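Local coordinates for protein ATP-dependent DNA helicase uvsW (Enterobacteria phage T4, PDB 1RIF) that couples ATP hydrolysis to 3'-5' translocation and unwinding of duplex DNA, driving branch migration of Holliday junctions in phage recombination and repair, at residues N134-T137 against S138-R141; S142-Q145 against A146-R150; A79-D82 against P83-E87; L59-F62 against G63-G66. The protein carries 1 engineered substitution. All coordinates share one frame; numbering follows the deposited sequence.

The chain holds the N-terminal part of UvsW and its ATP-binding helicase domain. In chain order contact 4 comes first, then 3, 1 and 2. Contacts 3 and 4 lie at the ends of the outermost strands, 79-81 and 59-61, of one four-stranded mixed sheet; their centres are 11 Å apart, and Ile85 CG2 meets Val65 CG1 at 3.8 Å. Contacts 1 and 2 run on from strand 130-133 of the seven-stranded parallel sheet, through the P-loop, the predicted ATP site, into helix 141-155; Leu135 CD2 of the loop touches Ile144 CD1 of the helix at 3.4 Å. Contacts 1 and 4 have centres 26 Å apart, separating that site from the N-terminal packing.

Contact 1. Residues N134-T137 against S138-R141; sequences NLPT and SAGR. Engineered in segment 138-141: Arg141 (natural residue Lys).
Pro136 and Ala139 close a type I beta turn, in which Ala139 N donates to Pro136 O at 2.7 Å with an N-H...O angle of 153°. The donor stands above the carbonyl plane. This turn lies in the P-loop, the Walker A motif of the superfamily 2 helicases, which leads from strand 130-133 toward helix 141-155, and its residues belong to the predicted ATP site. On the apolar side, Leu135 CB meets Ala139 CB at 3.8 Å, while the Pro136 ring brings CG to 4.2 Å from the same methyl. Arg141, an engineered residue where the natural chain has lysine, folds back along the loop with its side chain extended from CG to NE. Leu135 O receives Arg141 NH2 at 2.9 Å, in the carbonyl plane although 26° out of the guanidinium plane, and Arg141 NE in a weak, more bent bond at 3.2 Å. These two bonds limit rotation of the guanidinium, whose NH1 forms salt bridges to Glu233 and Asp232 of the predicted DEAH-box motif. Thr137 covers one guanidinium face, with its CA 3.8 Å from Arg141 CZ; its OG1 lies 3.6 Å from Arg141 NH2.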
# COMPACT_ATOMS: atom_id res chain seq x y z
N ASN A 134 0.68 -11.91 0.66
CA ASN A 134 -0.19 -12.88 1.31
C ASN A 134 0.60 -13.92 2.10
O ASN A 134 0.89 -15.00 1.59
CB ASN A 134 -1.05 -13.54 0.23
CG ASN A 134 -2.06 -14.51 0.81
OD1 ASN A 134 -2.58 -14.29 1.90
ND2 ASN A 134 -2.34 -15.58 0.08
N LEU A 135 0.96 -13.59 3.34
CA LEU A 135 1.70 -14.52 4.18
C LEU A 135 1.04 -14.66 5.54
O LEU A 135 0.49 -13.70 6.07
CB LEU A 135 3.15 -14.05 4.39
CG LEU A 135 3.74 -13.04 3.41
CD1 LEU A 135 3.31 -11.64 3.83
CD2 LEU A 135 5.25 -13.14 3.41
N PRO A 136 1.11 -15.87 6.13
CA PRO A 136 0.54 -16.20 7.44
C PRO A 136 1.11 -15.36 8.59
O PRO A 136 2.28 -14.95 8.56
CB PRO A 136 0.84 -17.68 7.59
CG PRO A 136 2.12 -17.83 6.83
CD PRO A 136 1.86 -17.01 5.60
N THR A 137 0.28 -15.12 9.60
CA THR A 137 0.70 -14.31 10.74
C THR A 137 1.99 -14.82 11.39
O THR A 137 2.64 -14.11 12.15
CB THR A 137 -0.44 -14.25 11.80
OG1 THR A 137 -1.70 -14.15 11.13
CG2 THR A 137 -0.27 -13.03 12.71
N SER A 138 2.36 -16.06 11.07
CA SER A 138 3.58 -16.64 11.63
C SER A 138 4.83 -16.26 10.83
O SER A 138 5.94 -16.31 11.36
CB SER A 138 3.45 -18.17 11.69
OG SER A 138 3.26 -18.73 10.40
N ALA A 139 4.64 -15.86 9.58
CA ALA A 139 5.76 -15.47 8.71
C ALA A 139 6.60 -14.32 9.28
O ALA A 139 7.33 -13.65 8.54
CB ALA A 139 5.25 -15.10 7.32
N GLY A 140 6.50 -14.10 10.60
CA GLY A 140 7.25 -13.04 11.26
C GLY A 140 7.31 -11.83 10.35
O GLY A 140 8.38 -11.44 9.88
N ARG A 141 6.14 -11.25 10.10
CA ARG A 141 6.01 -10.11 9.20
C ARG A 141 6.72 -8.85 9.62
O ARG A 141 6.96 -8.00 8.79
CB ARG A 141 4.55 -9.75 8.99
CG ARG A 141 3.69 -10.86 8.43
CD ARG A 141 2.29 -10.36 8.42
NE ARG A 141 1.32 -11.41 8.20
CZ ARG A 141 0.03 -11.27 8.48
NH1 ARG A 141 -0.40 -10.12 8.99
NH2 ARG A 141 -0.82 -12.26 8.25

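Contact 2. Residues S142-Q145 against A146-R150; sequences SLIQ and ALLAR
Ser142 to Ala149 form regular alpha-helix, and four successive i to i+4 backbone bonds tie 142-145 to 146-150. Ala146 N to Ser142 O measures 2.8 Å and Leu148 N to Ile144 O 3.1 Å, the N-H...O angles of the set running from 148° to 161°. The segments are therefore consecutive turns of helix 141-155, the helix that follows the P-loop in this helicase domain. Two apolar pairs line it. Ile144 and Leu148 lie side by side and point the same way, Ile144 CG2 reaching Leu148 CD1 at 3.9 Å; with chi1 at -69°, Ile144 sets CG2 anti to its backbone N. One residue earlier on the helix, Leu143 and Leu147 approach at a slant and touch more loosely, Leu143 CG to Leu147 CD1 at 4.2 Å. Leu147 CG, the branch point, rests 3.2 Å from Leu143 O on the preceding turn. Helix 116-128 lies against the Ile144 and Leu148 side, with Val122 on Ile144 and Leu126 on Leu148. Helix 167-180 adjoins another side, where Phe177 touches Ala146 and Tyr180 OH is hydrogen-bonded to Ser142 OG, while Met230 of strand 226-232 packs against Ala149.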
# COMPACT_ATOMS: atom_id res chain seq x y z
N SER A 142 7.05 -8.71 10.91
CA SER A 142 7.72 -7.50 11.37
C SER A 142 9.10 -7.37 10.74
O SER A 142 9.54 -6.26 10.46
CB SER A 142 7.85 -7.48 12.89
OG SER A 142 8.66 -8.55 13.36
N LEU A 143 9.76 -8.51 10.51
CA LEU A 143 11.09 -8.51 9.89
C LEU A 143 10.96 -8.18 8.41
O LEU A 143 11.83 -7.51 7.85
CB LEU A 143 11.78 -9.87 10.07
CG LEU A 143 13.21 -9.98 9.52
CD1 LEU A 143 14.11 -8.91 10.14
CD2 LEU A 143 13.77 -11.36 9.82
N ILE A 144 9.89 -8.65 7.78
CA ILE A 144 9.66 -8.37 6.37
C ILE A 144 9.45 -6.87 6.22
O ILE A 144 10.01 -6.24 5.34
CB ILE A 144 8.41 -9.11 5.84
CG1 ILE A 144 8.69 -10.62 5.79
CG2 ILE A 144 8.03 -8.57 4.46
CD1 ILE A 144 7.56 -11.46 5.19
N GLN A 145 8.64 -6.31 7.11
CA GLN A 145 8.36 -4.88 7.11
C GLN A 145 9.62 -4.06 7.43
O GLN A 145 9.87 -3.02 6.83
CB GLN A 145 7.24 -4.58 8.10
CG GLN A 145 5.87 -4.98 7.58
CD GLN A 145 4.78 -4.90 8.63
OE1 GLN A 145 4.69 -5.75 9.51
NE2 GLN A 145 3.94 -3.87 8.54
N ALA A 146 10.42 -4.55 8.38
CA ALA A 146 11.67 -3.87 8.77
C ALA A 146 12.65 -3.85 7.60
O ALA A 146 13.30 -2.84 7.34
CB ALA A 146 12.31 -4.57 9.96
N LEU A 147 12.76 -4.97 6.88
CA LEU A 147 13.68 -5.04 5.75
C LEU A 147 13.24 -4.11 4.61
O LEU A 147 14.07 -3.45 3.99
CB LEU A 147 13.79 -6.49 5.25
CG LEU A 147 14.57 -7.36 6.24
CD1 LEU A 147 14.61 -8.81 5.78
CD2 LEU A 147 15.97 -6.80 6.37
N LEU A 148 11.94 -4.07 4.36
CA LEU A 148 11.38 -3.21 3.33
C LEU A 148 11.65 -1.74 3.67
O LEU A 148 12.05 -0.97 2.80
CB LEU A 148 9.87 -3.46 3.22
CG LEU A 148 9.47 -4.74 2.48
CD1 LEU A 148 8.01 -5.03 2.78
CD2 LEU A 148 9.70 -4.57 0.99
N ALA A 149 11.44 -1.35 4.93
CA ALA A 149 11.69 0.03 5.36
C ALA A 149 13.20 0.38 5.32
O ALA A 149 13.58 1.47 4.91
CB ALA A 149 11.12 0.27 6.76
N ARG A 150 14.04 -0.56 5.76
CA ARG A 150 15.51 -0.39 5.74
C ARG A 150 15.97 -0.10 4.31
O ARG A 150 16.73 0.83 4.06
CB ARG A 150 16.19 -1.69 6.17
CG ARG A 150 17.45 -1.56 7.01
CD ARG A 150 18.42 -0.47 6.57
NE ARG A 150 18.82 0.27 7.77
CZ ARG A 150 20.02 0.80 7.98
NH1 ARG A 150 20.98 0.69 7.09
NH2 ARG A 150 20.25 1.43 9.13

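Contact 3. Residues A79-D82 against P83-E87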
# COMPACT_ATOMS: atom_id res chain seq x y z
N ALA A 79 -4.82 -0.59 -26.22
CA ALA A 79 -4.36 0.44 -25.30
C ALA A 79 -2.86 0.62 -25.14
O ALA A 79 -2.10 -0.35 -25.18
CB ALA A 79 -4.99 0.20 -23.94
N TRP A 80 -2.45 1.87 -24.95
CA TRP A 80 -1.04 2.25 -24.73
C TRP A 80 -0.90 2.59 -23.25
O TRP A 80 -1.66 3.40 -22.71
CB TRP A 80 -0.65 3.49 -25.55
CG TRP A 80 0.74 4.02 -25.20
CD1 TRP A 80 1.94 3.50 -25.59
CD2 TRP A 80 1.05 5.13 -24.33
NE1 TRP A 80 2.98 4.21 -25.02
CE2 TRP A 80 2.46 5.21 -24.24
CE3 TRP A 80 0.28 6.06 -23.61
CZ2 TRP A 80 3.12 6.18 -23.46
CZ3 TRP A 80 0.94 7.03 -22.84
CH2 TRP A 80 2.34 7.08 -22.77
N ILE A 81 0.09 1.99 -22.59
CA ILE A 81 0.31 2.26 -21.18
C ILE A 81 1.63 2.99 -20.97
O ILE A 81 2.68 2.52 -21.40
CB ILE A 81 0.32 0.95 -20.35
CG1 ILE A 81 -1.00 0.20 -20.52
CG2 ILE A 81 0.53 1.27 -18.87
CD1 ILE A 81 -1.18 -0.43 -21.89
N ASP A 82 1.55 4.15 -20.33
CA ASP A 82 2.74 4.95 -20.06
C ASP A 82 3.78 3.99 -19.48
O ASP A 82 3.52 3.29 -18.49
CB ASP A 82 2.41 6.06 -19.06
CG ASP A 82 3.52 7.07 -18.91
OD1 ASP A 82 4.70 6.69 -19.09
OD2 ASP A 82 3.22 8.24 -18.60
N PRO A 83 4.98 3.92 -20.10
CA PRO A 83 6.02 3.02 -19.60
C PRO A 83 6.42 3.27 -18.14
O PRO A 83 6.88 2.35 -17.45
CB PRO A 83 7.16 3.25 -20.58
CG PRO A 83 6.98 4.68 -20.97
CD PRO A 83 5.49 4.76 -21.20
N GLN A 84 6.25 4.49 -17.66
CA GLN A 84 6.61 4.81 -16.29
C GLN A 84 5.76 4.02 -15.29
O GLN A 84 6.19 3.78 -14.15
CB GLN A 84 6.44 6.30 -16.02
CG GLN A 84 7.14 6.75 -14.76
CD GLN A 84 6.81 8.17 -14.39
OE1 GLN A 84 6.46 8.99 -15.24
NE2 GLN A 84 6.93 8.48 -13.10
N ILE A 85 4.57 3.61 -15.73
CA ILE A 85 3.65 2.86 -14.89
C ILE A 85 4.11 1.44 -14.58
O ILE A 85 3.93 0.95 -13.47
CB ILE A 85 2.25 2.79 -15.56
CG1 ILE A 85 1.64 4.20 -15.61
CG2 ILE A 85 1.34 1.81 -14.80
CD1 ILE A 85 0.31 4.27 -16.36
N ASN A 86 4.71 0.78 -15.56
CA ASN A 86 5.16 -0.59 -15.38
C ASN A 86 6.59 -0.69 -14.87
O ASN A 86 7.15 -1.78 -14.78
CB ASN A 86 5.05 -1.36 -16.70
CG ASN A 86 3.66 -1.26 -17.31
OD1 ASN A 86 2.67 -1.63 -16.68
ND2 ASN A 86 3.59 -0.77 -18.55
N GLU A 87 7.18 0.45 -14.53
CA GLU A 87 8.54 0.52 -14.05
C GLU A 87 8.77 -0.32 -12.78
O GLU A 87 7.99 -0.28 -11.84
CB GLU A 87 8.90 1.97 -13.79
CG GLU A 87 10.33 2.19 -13.40
CD GLU A 87 10.62 3.65 -13.14
OE1 GLU A 87 10.57 4.44 -14.11
OE2 GLU A 87 10.89 4.00 -11.97
O HOH W 1 5.29 9.52 -17.58
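Trp80 CZ2 comes within 3.6 Å of Pro83 CD, an oblique approach that belongs neither to the face nor to the edge of the indole. One face of that ring carries the backbone N of Asp82, 3.7 Å above the plane and displaced toward the rim; His6 of strand 3-8 makes an edge-to-face contact with Trp80. The Asp82 carboxylate is the second flat group. Asp82 OD1 accepts Gln84 N at 3.0 Å, a nearly straight bond (165°) that arrives from above the carboxylate plane. With CG anti to the backbone N (chi1 -170°), Asp82 carries this oxygen forward over its own successor in the chain. The result is an Asx turn at the end of strand 79-81, an edge strand of the N-terminal sheet, and Ile85 N to Asp82 O, also 3.0 Å, closes the backbone one residue further on. The other carboxylate oxygen, Asp82 OD2, takes a hydrogen bond from a water at 2.6 Å and another from Phe7 N of strand 3-8. That same water donates to Gln84 OE1 at 2.7 Å, bridging the two side chains. Ile81 and Ile85 also cross at about a right angle, Ile81 CG2 lying 3.9 Å from Ile85 CD1.

Contact 4. Residues L59-F62 against G63-G66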
# COMPACT_ATOMS: atom_id res chain seq x y z
N LEU A 59 -9.43 9.10 -13.28
CA LEU A 59 -8.30 8.66 -12.48
C LEU A 59 -8.64 7.30 -11.89
O LEU A 59 -9.74 7.09 -11.39
CB LEU A 59 -8.02 9.65 -11.35
CG LEU A 59 -7.54 11.04 -11.75
CD1 LEU A 59 -7.35 11.89 -10.51
CD2 LEU A 59 -6.24 10.94 -12.52
N LEU A 60 -7.68 6.38 -11.95
CA LEU A 60 -7.88 5.03 -11.43
C LEU A 60 -6.77 4.69 -10.43
O LEU A 60 -5.60 4.96 -10.67
CB LEU A 60 -7.84 4.03 -12.58
CG LEU A 60 -7.99 2.57 -12.20
CD1 LEU A 60 -9.46 2.22 -12.08
CD2 LEU A 60 -7.31 1.71 -13.24
N PRO A 61 -7.13 4.10 -9.28
CA PRO A 61 -6.04 3.79 -8.36
C PRO A 61 -4.95 2.96 -9.06
O PRO A 61 -5.23 1.99 -9.77
CB PRO A 61 -6.73 3.06 -7.20
CG PRO A 61 -8.11 2.76 -7.69
CD PRO A 61 -8.44 3.86 -8.65
N PHE A 62 -3.70 3.39 -8.87
CA PHE A 62 -2.52 2.78 -9.48
C PHE A 62 -2.53 1.25 -9.47
O PHE A 62 -2.38 0.62 -10.52
CB PHE A 62 -1.27 3.28 -8.76
CG PHE A 62 -0.01 3.22 -9.58
CD1 PHE A 62 0.66 4.40 -9.91
CD2 PHE A 62 0.52 2.01 -9.99
CE1 PHE A 62 1.85 4.36 -10.63
CE2 PHE A 62 1.72 1.96 -10.72
CZ PHE A 62 2.38 3.13 -11.03
N GLY A 63 -2.73 0.67 -8.29
CA GLY A 63 -2.75 -0.77 -8.14
C GLY A 63 -3.63 -1.58 -9.08
O GLY A 63 -3.41 -2.78 -9.23
N LEU A 64 -4.61 -0.94 -9.71
CA LEU A 64 -5.54 -1.64 -10.61
C LEU A 64 -5.20 -1.59 -12.10
O LEU A 64 -5.95 -2.11 -12.93
CB LEU A 64 -6.96 -1.09 -10.39
CG LEU A 64 -7.67 -1.50 -9.10
CD1 LEU A 64 -8.83 -0.56 -8.82
CD2 LEU A 64 -8.15 -2.94 -9.22
N VAL A 65 -4.08 -0.97 -12.45
CA VAL A 65 -3.68 -0.87 -13.85
C VAL A 65 -3.70 -2.24 -14.53
O VAL A 65 -4.21 -2.38 -15.65
CB VAL A 65 -2.27 -0.26 -13.98
CG1 VAL A 65 -1.87 -0.16 -15.44
CG2 VAL A 65 -2.24 1.11 -13.35
N GLY A 66 -3.16 -3.25 -13.86
CA GLY A 66 -3.11 -4.58 -14.43
C GLY A 66 -4.44 -5.17 -14.84
O GLY A 66 -4.50 -5.99 -15.76
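Leu60 carries CG anti to its backbone N (chi1 178°), which sends CD2 to the Leu64 side chain; Leu64 has CG beside its own N (chi1 -73°). The two side chains cross at about a right angle, with Leu60 CD2 packed 4.0 Å from Leu64 CB. Pro61 and Leu64 instead run side by side in the same direction, and the ring carbon Pro61 CG touches Leu64 CD1 at 3.6 Å. Strand 59-61 ends here in a 3-10 turn. Leu64 N donates to Pro61 O at 3.0 Å with an angle of 163°, the donor standing above the carbonyl plane. Val65 N to Phe62 O repeats the i to i+3 pattern, although that oxygen is less surely placed. Gly63 N lies near the plane of the Phe62 ring, at its edge, 3.9 Å from Phe62 CD2. Beyond the two segments, Phe62 packs on Phe7 of strand 3-8. The turn thus uses Pro61 O, and less surely Phe62 O, for its 3-10 bonds, while Leu60 and Phe62 pair through their backbones with Val13 and Ser11. This leaves buried hydrocarbon to pack on the neighbouring parts: Leu64 packs on Met270 and Val273 of helix 269-276, an apolar link between the N-terminal part and the ATP-binding domain, and the cation-pi contact of the Phe62 ring with Arg130 probably adds an electrostatic term.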